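Membrane protein, putative (Geobacter sulfurreducens PCA, PDB 2QYB) is a putative membrane protein of the sodium:solute symporter family, possibly with transport and phosphatase activity, of which this chain is the GAF domain. Local coordinates at residues R41-V51 / I62-E70; I113-F123 / E146-K157. One frame throughout, in Å; residues are numbered along the deposited sequence.

Contact 1 of 2, residues R41-V51 / I62-E70; sequences RLVDEKGVLRV and IAGKDWEPE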
loop_
_atom_site.group_PDB
_atom_site.type_symbol
_atom_site.label_atom_id
_atom_site.label_comp_id
_atom_site.label_asym_id
_atom_site.label_seq_id
_atom_site.Cartn_x
_atom_site.Cartn_y
_atom_site.Cartn_z
ATOM N N ARG A 41 10.855 -2.351 6.301
ATOM C CA ARG A 41 11.389 -3.529 5.661
ATOM C C ARG A 41 11.309 -4.711 6.632
ATOM O O ARG A 41 11.515 -4.539 7.840
ATOM C CB ARG A 41 12.846 -3.330 5.251
ATOM C CG ARG A 41 13.027 -2.223 4.268
ATOM C CD ARG A 41 14.480 -2.135 3.878
ATOM N NE ARG A 41 14.677 -1.251 2.730
ATOM C CZ ARG A 41 14.637 0.084 2.782
ATOM N NH1 ARG A 41 14.375 0.733 3.915
ATOM N NH2 ARG A 41 14.831 0.792 1.686
ATOM N N LEU A 42 11.035 -5.898 6.076
ATOM C CA LEU A 42 11.031 -7.142 6.833
ATOM C C LEU A 42 11.956 -8.140 6.167
ATOM O O LEU A 42 12.081 -8.172 4.953
ATOM C CB LEU A 42 9.608 -7.714 6.951
ATOM C CG LEU A 42 8.573 -6.798 7.630
ATOM C CD1 LEU A 42 7.095 -7.364 7.673
ATOM C CD2 LEU A 42 9.050 -6.387 9.014
ATOM N N VAL A 43 12.622 -8.950 6.973
ATOM C CA VAL A 43 13.464 -9.964 6.426
ATOM C C VAL A 43 12.597 -11.007 5.746
ATOM O O VAL A 43 11.561 -11.386 6.279
ATOM C CB VAL A 43 14.386 -10.623 7.482
ATOM C CG1 VAL A 43 15.328 -11.567 6.778
ATOM C CG2 VAL A 43 15.212 -9.582 8.200
ATOM N N ASP A 44 13.017 -11.456 4.560
ATOM C CA ASP A 44 12.356 -12.563 3.892
ATOM C C ASP A 44 13.092 -13.839 4.312
ATOM O O ASP A 44 14.077 -13.771 5.042
ATOM C CB ASP A 44 12.318 -12.359 2.363
ATOM C CG ASP A 44 13.702 -12.398 1.714
ATOM O OD1 ASP A 44 14.689 -12.719 2.421
ATOM O OD2 ASP A 44 13.800 -12.131 0.489
ATOM N N GLU A 45 12.593 -14.989 3.864
ATOM C CA GLU A 45 13.234 -16.302 4.108
ATOM C C GLU A 45 14.757 -16.291 3.855
ATOM O O GLU A 45 15.510 -16.854 4.632
ATOM C CB GLU A 45 12.600 -17.426 3.247
ATOM C CG GLU A 45 11.170 -17.138 2.664
ATOM C CD GLU A 45 11.206 -16.316 1.352
ATOM O OE1 GLU A 45 11.857 -16.765 0.369
ATOM O OE2 GLU A 45 10.590 -15.227 1.306
ATOM N N LYS A 46 15.208 -15.627 2.791
ATOM C CA LYS A 46 16.623 -15.630 2.435
ATOM C C LYS A 46 17.432 -14.605 3.225
ATOM O O LYS A 46 18.627 -14.415 2.960
ATOM C CB LYS A 46 16.782 -15.390 0.933
ATOM C CG LYS A 46 16.215 -16.532 0.066
ATOM C CD LYS A 46 14.721 -16.330 -0.268
ATOM C CE LYS A 46 14.477 -15.562 -1.625
ATOM N NZ LYS A 46 13.028 -15.224 -1.875
ATOM N N GLY A 47 16.796 -13.945 4.200
ATOM C CA GLY A 47 17.470 -12.898 4.998
ATOM C C GLY A 47 17.590 -11.483 4.402
ATOM O O GLY A 47 18.213 -10.620 5.020
ATOM N N VAL A 48 17.032 -11.234 3.212
ATOM C CA VAL A 48 17.027 -9.890 2.625
ATOM C C VAL A 48 15.938 -8.992 3.302
ATOM O O VAL A 48 14.816 -9.442 3.563
ATOM C CB VAL A 48 16.780 -9.971 1.070
ATOM C CG1 VAL A 48 16.701 -8.560 0.414
ATOM C CG2 VAL A 48 17.818 -10.840 0.400
ATOM N N LEU A 49 16.288 -7.732 3.573
ATOM C CA LEU A 49 15.338 -6.719 4.068
ATOM C C LEU A 49 14.515 -6.159 2.905
ATOM O O LEU A 49 14.976 -5.305 2.138
ATOM C CB LEU A 49 16.054 -5.581 4.802
ATOM C CG LEU A 49 16.501 -5.861 6.244
ATOM C CD1 LEU A 49 17.383 -4.728 6.727
ATOM C CD2 LEU A 49 15.295 -6.050 7.193
ATOM N N ARG A 50 13.300 -6.684 2.776
ATOM C CA ARG A 50 12.409 -6.353 1.706
ATOM C C ARG A 50 11.490 -5.219 2.138
ATOM O O ARG A 50 10.876 -5.286 3.215
ATOM C CB ARG A 50 11.555 -7.576 1.354
ATOM C CG ARG A 50 12.315 -8.806 0.808
ATOM C CD ARG A 50 12.650 -8.739 -0.674
ATOM N NE ARG A 50 11.571 -8.131 -1.461
ATOM C CZ ARG A 50 10.567 -8.767 -2.089
ATOM N NH1 ARG A 50 9.650 -8.046 -2.736
ATOM N NH2 ARG A 50 10.443 -10.095 -2.071
ATOM N N VAL A 51 11.345 -4.223 1.266
ATOM C CA VAL A 51 10.304 -3.194 1.429
ATOM C C VAL A 51 8.887 -3.781 1.390
ATOM O O VAL A 51 8.450 -4.385 0.376
ATOM C CB VAL A 51 10.378 -2.101 0.360
ATOM C CG1 VAL A 51 9.250 -1.099 0.584
ATOM C CG2 VAL A 51 11.773 -1.446 0.370
ATOM N N ILE A 62 16.434 6.855 -3.709
ATOM C CA ILE A 62 17.599 6.412 -2.915
ATOM C C ILE A 62 17.234 5.623 -1.664
ATOM O O ILE A 62 17.929 4.662 -1.296
ATOM C CB ILE A 62 18.509 7.630 -2.473
ATOM C CG1 ILE A 62 19.963 7.206 -2.284
ATOM C CG2 ILE A 62 17.985 8.292 -1.189
ATOM C CD1 ILE A 62 20.677 7.058 -3.597
ATOM N N ALA A 63 16.141 6.043 -1.024
ATOM C CA ALA A 63 15.693 5.482 0.228
ATOM C C ALA A 63 14.757 4.275 0.028
ATOM O O ALA A 63 14.198 3.766 1.006
ATOM C CB ALA A 63 15.002 6.585 1.049
ATOM N N GLY A 64 14.636 3.762 -1.204
ATOM C CA GLY A 64 13.540 2.821 -1.527
ATOM C C GLY A 64 13.760 1.337 -1.889
ATOM O O GLY A 64 12.744 0.610 -2.218
ATOM N N LYS A 65 15.015 0.860 -1.857
ATOM C CA LYS A 65 15.309 -0.495 -2.368
ATOM C C LYS A 65 15.295 -1.605 -1.299
ATOM O O LYS A 65 15.227 -1.349 -0.126
ATOM C CB LYS A 65 16.647 -0.500 -3.110
ATOM C CG LYS A 65 16.655 0.433 -4.318
ATOM C CD LYS A 65 18.050 0.866 -4.706
ATOM C CE LYS A 65 18.031 1.736 -5.952
ATOM N NZ LYS A 65 19.153 1.401 -6.892
ATOM N N ASP A 66 15.398 -2.850 -1.738
ATOM C CA ASP A 66 15.608 -3.958 -0.836
ATOM C C ASP A 66 17.087 -4.065 -0.435
ATOM O O ASP A 66 17.964 -3.778 -1.255
ATOM C CB ASP A 66 15.115 -5.239 -1.513
ATOM C CG ASP A 66 13.601 -5.251 -1.706
ATOM O OD1 ASP A 66 12.887 -4.392 -1.128
ATOM O OD2 ASP A 66 13.138 -6.136 -2.443
ATOM N N TRP A 67 17.367 -4.448 0.819
ATOM C CA TRP A 67 18.758 -4.527 1.306
ATOM C C TRP A 67 19.160 -5.862 1.943
ATOM O O TRP A 67 18.540 -6.349 2.911
ATOM C CB TRP A 67 19.067 -3.355 2.268
ATOM C CG TRP A 67 19.016 -2.062 1.522
ATOM C CD1 TRP A 67 17.920 -1.281 1.327
ATOM C CD2 TRP A 67 20.081 -1.455 0.765
ATOM N NE1 TRP A 67 18.230 -0.216 0.540
ATOM C CE2 TRP A 67 19.555 -0.280 0.188
ATOM C CE3 TRP A 67 21.431 -1.778 0.547
ATOM C CZ2 TRP A 67 20.320 0.574 -0.639
ATOM C CZ3 TRP A 67 22.211 -0.907 -0.254
ATOM C CH2 TRP A 67 21.642 0.254 -0.840
ATOM N N GLU A 68 20.213 -6.456 1.377
ATOM C CA GLU A 68 21.033 -7.426 2.110
ATOM C C GLU A 68 21.768 -6.656 3.223
ATOM O O GLU A 68 22.599 -5.756 2.948
ATOM C CB GLU A 68 22.038 -8.122 1.206
ATOM C CG GLU A 68 21.397 -8.804 -0.005
ATOM C CD GLU A 68 22.327 -9.767 -0.737
ATOM O OE1 GLU A 68 23.562 -9.742 -0.516
ATOM O OE2 GLU A 68 21.798 -10.547 -1.544
ATOM N N PRO A 69 21.457 -7.001 4.487
ATOM C CA PRO A 69 22.037 -6.228 5.577
ATOM C C PRO A 69 23.565 -6.374 5.604
ATOM O O PRO A 69 24.104 -7.470 5.399
ATOM C CB PRO A 69 21.362 -6.798 6.829
ATOM C CG PRO A 69 20.897 -8.130 6.437
ATOM C CD PRO A 69 20.613 -8.107 4.969
ATOM N N GLU A 70 24.220 -5.239 5.826
ATOM C CA GLU A 70 25.665 -5.101 5.842
ATOM C C GLU A 70 26.152 -3.969 6.727
ATOM O O GLU A 70 25.563 -2.896 6.777
ATOM C CB GLU A 70 26.152 -4.829 4.432
ATOM C CG GLU A 70 26.717 -6.033 3.809
ATOM C CD GLU A 70 27.119 -5.750 2.424
ATOM O OE1 GLU A 70 27.908 -4.782 2.209
ATOM O OE2 GLU A 70 26.631 -6.497 1.548
HETATM O O HOH W 1 10.006 -5.382 -1.611
#
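R41 grips the backbone O of K65 side-on, 2.9 Å from NE and 2.8 Å from NH2. The K65 oxygen lies in the guanidinium plane. NH2 also donates to A63 O, which it meets from above the carbonyl plane. The R41 side chain is extended from CG to NE, which carries the group out to the loop. There NE comes to the edge of the W67 indole, 3.5 Å from CD1, with the two planes 65° apart.

D66 is held by both of its carboxylate oxygens. OD1 takes V51 N at 2.9 Å in a nearly straight bond, from above the carboxylate plane. OD2 forms a salt bridge with R50 NE at 2.7 Å, a weak hydrogen bond at 122°. R50 bends at chi2 and chi3 to reach this oxygen. Water 1 accepts from R50 NH1 and can bridge it to V51 O or D66 OD1. Next to D66, L49 and W67 form a single antiparallel hydrogen-bonded pair.

The loop thus lines the outer strand 49-56 of the antiparallel GAF-domain sheet. L49 and P69 both touch F79 of helix 74-81, and R41 reaches I75 there. R50 also packs on I20 of the second subunit.

Contact 2 of 2, residues I113-F123 / E146-K157; sequences IPISRKGEPPF and ESLAGQLAQAVK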
loop_
_atom_site.group_PDB
_atom_site.type_symbol
_atom_site.label_atom_id
_atom_site.label_comp_id
_atom_site.label_asym_id
_atom_site.label_seq_id
_atom_site.Cartn_x
_atom_site.Cartn_y
_atom_site.Cartn_z
ATOM N N ILE A 113 15.449 2.278 12.718
ATOM C CA ILE A 113 15.020 1.756 14.000
ATOM C C ILE A 113 14.703 0.298 13.841
ATOM O O ILE A 113 13.827 -0.062 13.050
ATOM C CB ILE A 113 13.755 2.477 14.519
ATOM C CG1 ILE A 113 13.997 4.002 14.592
ATOM C CG2 ILE A 113 13.288 1.873 15.884
ATOM C CD1 ILE A 113 13.205 4.719 13.514
ATOM N N PRO A 114 15.388 -0.563 14.612
ATOM C CA PRO A 114 15.119 -1.993 14.505
ATOM C C PRO A 114 13.701 -2.338 14.921
ATOM O O PRO A 114 13.096 -1.663 15.800
ATOM C CB PRO A 114 16.142 -2.623 15.466
ATOM C CG PRO A 114 17.182 -1.620 15.652
ATOM C CD PRO A 114 16.425 -0.294 15.614
ATOM N N ILE A 115 13.149 -3.345 14.255
ATOM C CA ILE A 115 11.798 -3.820 14.563
ATOM C C ILE A 115 11.991 -5.206 15.205
ATOM O O ILE A 115 12.413 -6.168 14.553
ATOM C CB ILE A 115 10.901 -3.866 13.336
ATOM C CG1 ILE A 115 10.638 -2.471 12.778
ATOM C CG2 ILE A 115 9.560 -4.573 13.657
ATOM C CD1 ILE A 115 9.849 -2.539 11.433
ATOM N N SER A 116 11.763 -5.259 16.507
ATOM C CA SER A 116 11.976 -6.466 17.268
ATOM C C SER A 116 11.040 -6.493 18.448
ATOM O O SER A 116 10.672 -5.468 19.026
ATOM C CB SER A 116 13.406 -6.535 17.804
ATOM O OG SER A 116 13.725 -5.328 18.481
ATOM N N ARG A 117 10.666 -7.701 18.807
ATOM C CA ARG A 117 10.079 -7.918 20.098
ATOM C C ARG A 117 11.193 -7.769 21.162
ATOM O O ARG A 117 12.372 -8.070 20.903
ATOM C CB ARG A 117 9.440 -9.290 20.101
ATOM C CG ARG A 117 8.467 -9.486 21.179
ATOM C CD ARG A 117 7.161 -8.744 20.953
ATOM N NE ARG A 117 6.208 -9.111 22.019
ATOM C CZ ARG A 117 6.263 -8.687 23.292
ATOM N NH1 ARG A 117 7.229 -7.857 23.704
ATOM N NH2 ARG A 117 5.330 -9.091 24.170
ATOM N N LYS A 118 10.810 -7.258 22.337
ATOM C CA LYS A 118 11.718 -7.113 23.493
ATOM C C LYS A 118 12.533 -8.380 23.782
ATOM O O LYS A 118 11.963 -9.425 24.080
ATOM C CB LYS A 118 10.915 -6.756 24.758
ATOM C CG LYS A 118 11.774 -6.351 25.967
ATOM C CD LYS A 118 10.931 -5.703 27.113
ATOM C CE LYS A 118 10.551 -6.673 28.250
ATOM N NZ LYS A 118 9.552 -6.062 29.228
ATOM N N GLY A 119 13.860 -8.267 23.705
ATOM C CA GLY A 119 14.765 -9.396 23.986
ATOM C C GLY A 119 14.950 -10.385 22.837
ATOM O O GLY A 119 15.502 -11.468 23.030
ATOM N N GLU A 120 14.467 -10.025 21.643
ATOM C CA GLU A 120 14.521 -10.911 20.490
ATOM C C GLU A 120 15.195 -10.251 19.331
ATOM O O GLU A 120 15.164 -9.045 19.224
ATOM C CB GLU A 120 13.128 -11.310 20.032
ATOM C CG GLU A 120 12.594 -12.473 20.784
ATOM C CD GLU A 120 11.112 -12.656 20.570
ATOM O OE1 GLU A 120 10.671 -12.470 19.394
ATOM O OE2 GLU A 120 10.417 -12.959 21.574
ATOM N N PRO A 121 15.765 -11.070 18.435
ATOM C CA PRO A 121 16.497 -10.523 17.329
ATOM C C PRO A 121 15.535 -9.794 16.391
ATOM O O PRO A 121 14.427 -10.252 16.180
ATOM C CB PRO A 121 17.141 -11.756 16.651
ATOM C CG PRO A 121 16.736 -12.974 17.458
ATOM C CD PRO A 121 15.697 -12.557 18.424
ATOM N N PRO A 122 15.961 -8.655 15.852
ATOM C CA PRO A 122 15.146 -7.881 14.961
ATOM C C PRO A 122 14.806 -8.657 13.716
ATOM O O PRO A 122 15.626 -9.467 13.251
ATOM C CB PRO A 122 16.025 -6.664 14.617
ATOM C CG PRO A 122 17.392 -7.098 14.852
ATOM C CD PRO A 122 17.277 -8.027 16.052
ATOM N N PHE A 123 13.595 -8.418 13.225
ATOM C CA PHE A 123 13.145 -9.015 11.984
ATOM C C PHE A 123 12.781 -8.014 10.880
ATOM O O PHE A 123 12.264 -8.411 9.825
ATOM C CB PHE A 123 12.019 -10.025 12.230
ATOM C CG PHE A 123 10.833 -9.485 12.972
ATOM C CD1 PHE A 123 10.581 -9.889 14.280
ATOM C CD2 PHE A 123 9.934 -8.655 12.361
ATOM C CE1 PHE A 123 9.474 -9.433 14.967
ATOM C CE2 PHE A 123 8.824 -8.202 13.049
ATOM C CZ PHE A 123 8.604 -8.585 14.342
ATOM N N GLU A 146 10.546 4.094 18.654
ATOM C CA GLU A 146 10.766 2.790 19.230
ATOM C C GLU A 146 9.449 2.219 19.717
ATOM O O GLU A 146 9.240 1.006 19.655
ATOM C CB GLU A 146 11.771 2.876 20.388
ATOM C CG GLU A 146 13.160 3.139 19.900
ATOM C CD GLU A 146 14.205 3.108 21.022
ATOM O OE1 GLU A 146 14.286 4.116 21.811
ATOM O OE2 GLU A 146 14.964 2.072 21.083
ATOM N N SER A 147 8.541 3.070 20.177
ATOM C CA SER A 147 7.211 2.546 20.565
ATOM C C SER A 147 6.464 2.093 19.299
ATOM O O SER A 147 5.938 0.973 19.225
ATOM C CB SER A 147 6.360 3.570 21.327
ATOM O OG SER A 147 6.837 3.747 22.632
ATOM N N LEU A 148 6.441 2.952 18.297
ATOM C CA LEU A 148 5.850 2.565 17.038
ATOM C C LEU A 148 6.446 1.182 16.596
ATOM O O LEU A 148 5.709 0.271 16.189
ATOM C CB LEU A 148 6.091 3.676 15.980
ATOM C CG LEU A 148 5.211 3.796 14.686
ATOM C CD1 LEU A 148 5.972 4.450 13.575
ATOM C CD2 LEU A 148 4.498 2.517 14.161
ATOM N N ALA A 149 7.773 1.036 16.706
ATOM C CA ALA A 149 8.506 -0.118 16.141
ATOM C C ALA A 149 8.128 -1.402 16.889
ATOM O O ALA A 149 7.994 -2.498 16.273
ATOM C CB ALA A 149 10.061 0.133 16.141
ATOM N N GLY A 150 7.941 -1.257 18.211
ATOM C CA GLY A 150 7.514 -2.363 19.046
ATOM C C GLY A 150 6.108 -2.852 18.746
ATOM O O GLY A 150 5.826 -4.060 18.821
ATOM N N GLN A 151 5.223 -1.908 18.413
ATOM C CA GLN A 151 3.823 -2.230 18.083
ATOM C C GLN A 151 3.729 -2.885 16.693
ATOM O O GLN A 151 2.885 -3.775 16.481
ATOM C CB GLN A 151 2.925 -0.992 18.186
ATOM C CG GLN A 151 2.806 -0.426 19.639
ATOM C CD GLN A 151 1.487 0.310 19.905
ATOM O OE1 GLN A 151 1.239 0.853 21.017
ATOM N NE2 GLN A 151 0.620 0.329 18.885
ATOM N N LEU A 152 4.625 -2.474 15.776
ATOM C CA LEU A 152 4.799 -3.177 14.506
ATOM C C LEU A 152 5.347 -4.588 14.729
ATOM O O LEU A 152 4.835 -5.552 14.171
ATOM C CB LEU A 152 5.726 -2.388 13.556
ATOM C CG LEU A 152 5.144 -1.079 12.967
ATOM C CD1 LEU A 152 6.292 -0.162 12.531
ATOM C CD2 LEU A 152 4.175 -1.370 11.821
ATOM N N ALA A 153 6.394 -4.706 15.527
ATOM C CA ALA A 153 6.960 -6.024 15.829
ATOM C C ALA A 153 5.878 -6.988 16.360
ATOM O O ALA A 153 5.794 -8.195 15.980
ATOM C CB ALA A 153 8.107 -5.907 16.829
ATOM N N GLN A 154 5.033 -6.448 17.224
ATOM C CA GLN A 154 3.989 -7.262 17.784
ATOM C C GLN A 154 3.040 -7.771 16.711
ATOM O O GLN A 154 2.717 -8.973 16.677
ATOM C CB GLN A 154 3.207 -6.496 18.834
ATOM C CG GLN A 154 2.266 -7.376 19.600
ATOM C CD GLN A 154 2.993 -8.508 20.296
ATOM O OE1 GLN A 154 3.342 -8.386 21.475
ATOM N NE2 GLN A 154 3.252 -9.613 19.566
ATOM N N ALA A 155 2.603 -6.851 15.843
ATOM C CA ALA A 155 1.627 -7.158 14.800
ATOM C C ALA A 155 2.153 -8.211 13.819
ATOM O O ALA A 155 1.402 -9.074 13.365
ATOM C CB ALA A 155 1.238 -5.894 14.076
ATOM N N VAL A 156 3.440 -8.142 13.475
ATOM C CA VAL A 156 4.047 -9.129 12.561
ATOM C C VAL A 156 4.040 -10.536 13.175
ATOM O O VAL A 156 3.551 -11.510 12.564
ATOM C CB VAL A 156 5.494 -8.734 12.205
ATOM C CG1 VAL A 156 6.205 -9.863 11.489
ATOM C CG2 VAL A 156 5.495 -7.461 11.350
ATOM N N LYS A 157 4.606 -10.630 14.375
ATOM C CA LYS A 157 4.598 -11.852 15.157
ATOM C C LYS A 157 3.193 -12.475 15.250
ATOM O O LYS A 157 3.062 -13.694 15.113
ATOM C CB LYS A 157 5.198 -11.612 16.553
ATOM C CG LYS A 157 6.632 -12.187 16.720
ATOM C CD LYS A 157 7.252 -11.927 18.144
ATOM C CE LYS A 157 6.747 -12.865 19.255
ATOM N NZ LYS A 157 6.781 -12.141 20.532
#
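A149 and A153 meet the end of strand 109-115 through their methyl groups. I113 CG2 lies 3.7 Å from A149 CB. I115 CG2 rests on A153, 3.7 Å from its CB. The I115 torsion sets CG2 opposite the backbone N and directs this branch at the helix. The small alanines allow a close approach: the axes of the short segments 113-115 and 146-157 come within 7.8 Å, at 22° to each other. A153 CB also touches the backbone of S116, 3.4 Å from its C.

F123 closes the apolar patch. Its CG sits between the backbone N and the carbonyl carbon (chi1 55°), which turns the ring toward the helix. The ring edge comes to A153 O, with CZ at 3.3 Å, while CE2 meets V156 CG1 at 3.5 Å. The I115 O lies over the centre of one ring face. V156 also packs on L42 of strand 37-43 and on M12 of the second subunit.

The border is polar. R117 bends at chi2 and lays its CB, CG and CD across K157 at about a right angle. Its NE is 3.0 Å from Q154 OE1, with the guanidinium and amide planes nearly perpendicular. A long salt bridge links E120 OE2 to K157 NZ. An alanine in place of R117 would probably open a gap where CG and CD lie against K157 NZ, and leave Q154 OE1 without its guanidinium neighbour.

Apolar and backbone packing carries the centre of the contact. At the border R117 and K157 bring like charges close together, and E120 would probably offset part of this.

After helix 10-32, the chain runs along strand 37-43, turns, and returns along strand 49-56. Contact 1 brings 62-70 back onto this hairpin, closing the loop that follows strand 49-56. Helix 74-81, strand 85-87 and helix 96-104 follow. Strand 109-115 starts contact 2, which closes only when helix 139-158 packs against the end of that strand and the turn beyond it. The contacts are in series along the chain and neither nest nor cross. Their centres are 16 Å apart, yet they touch through strand 37-43, where V43 N probably bonds to F123 O. Contact 1 ties a loop to the edge of the sheet, and contact 2 ties helix 139-158 to strand 109-115, an inner strand of the same sheet.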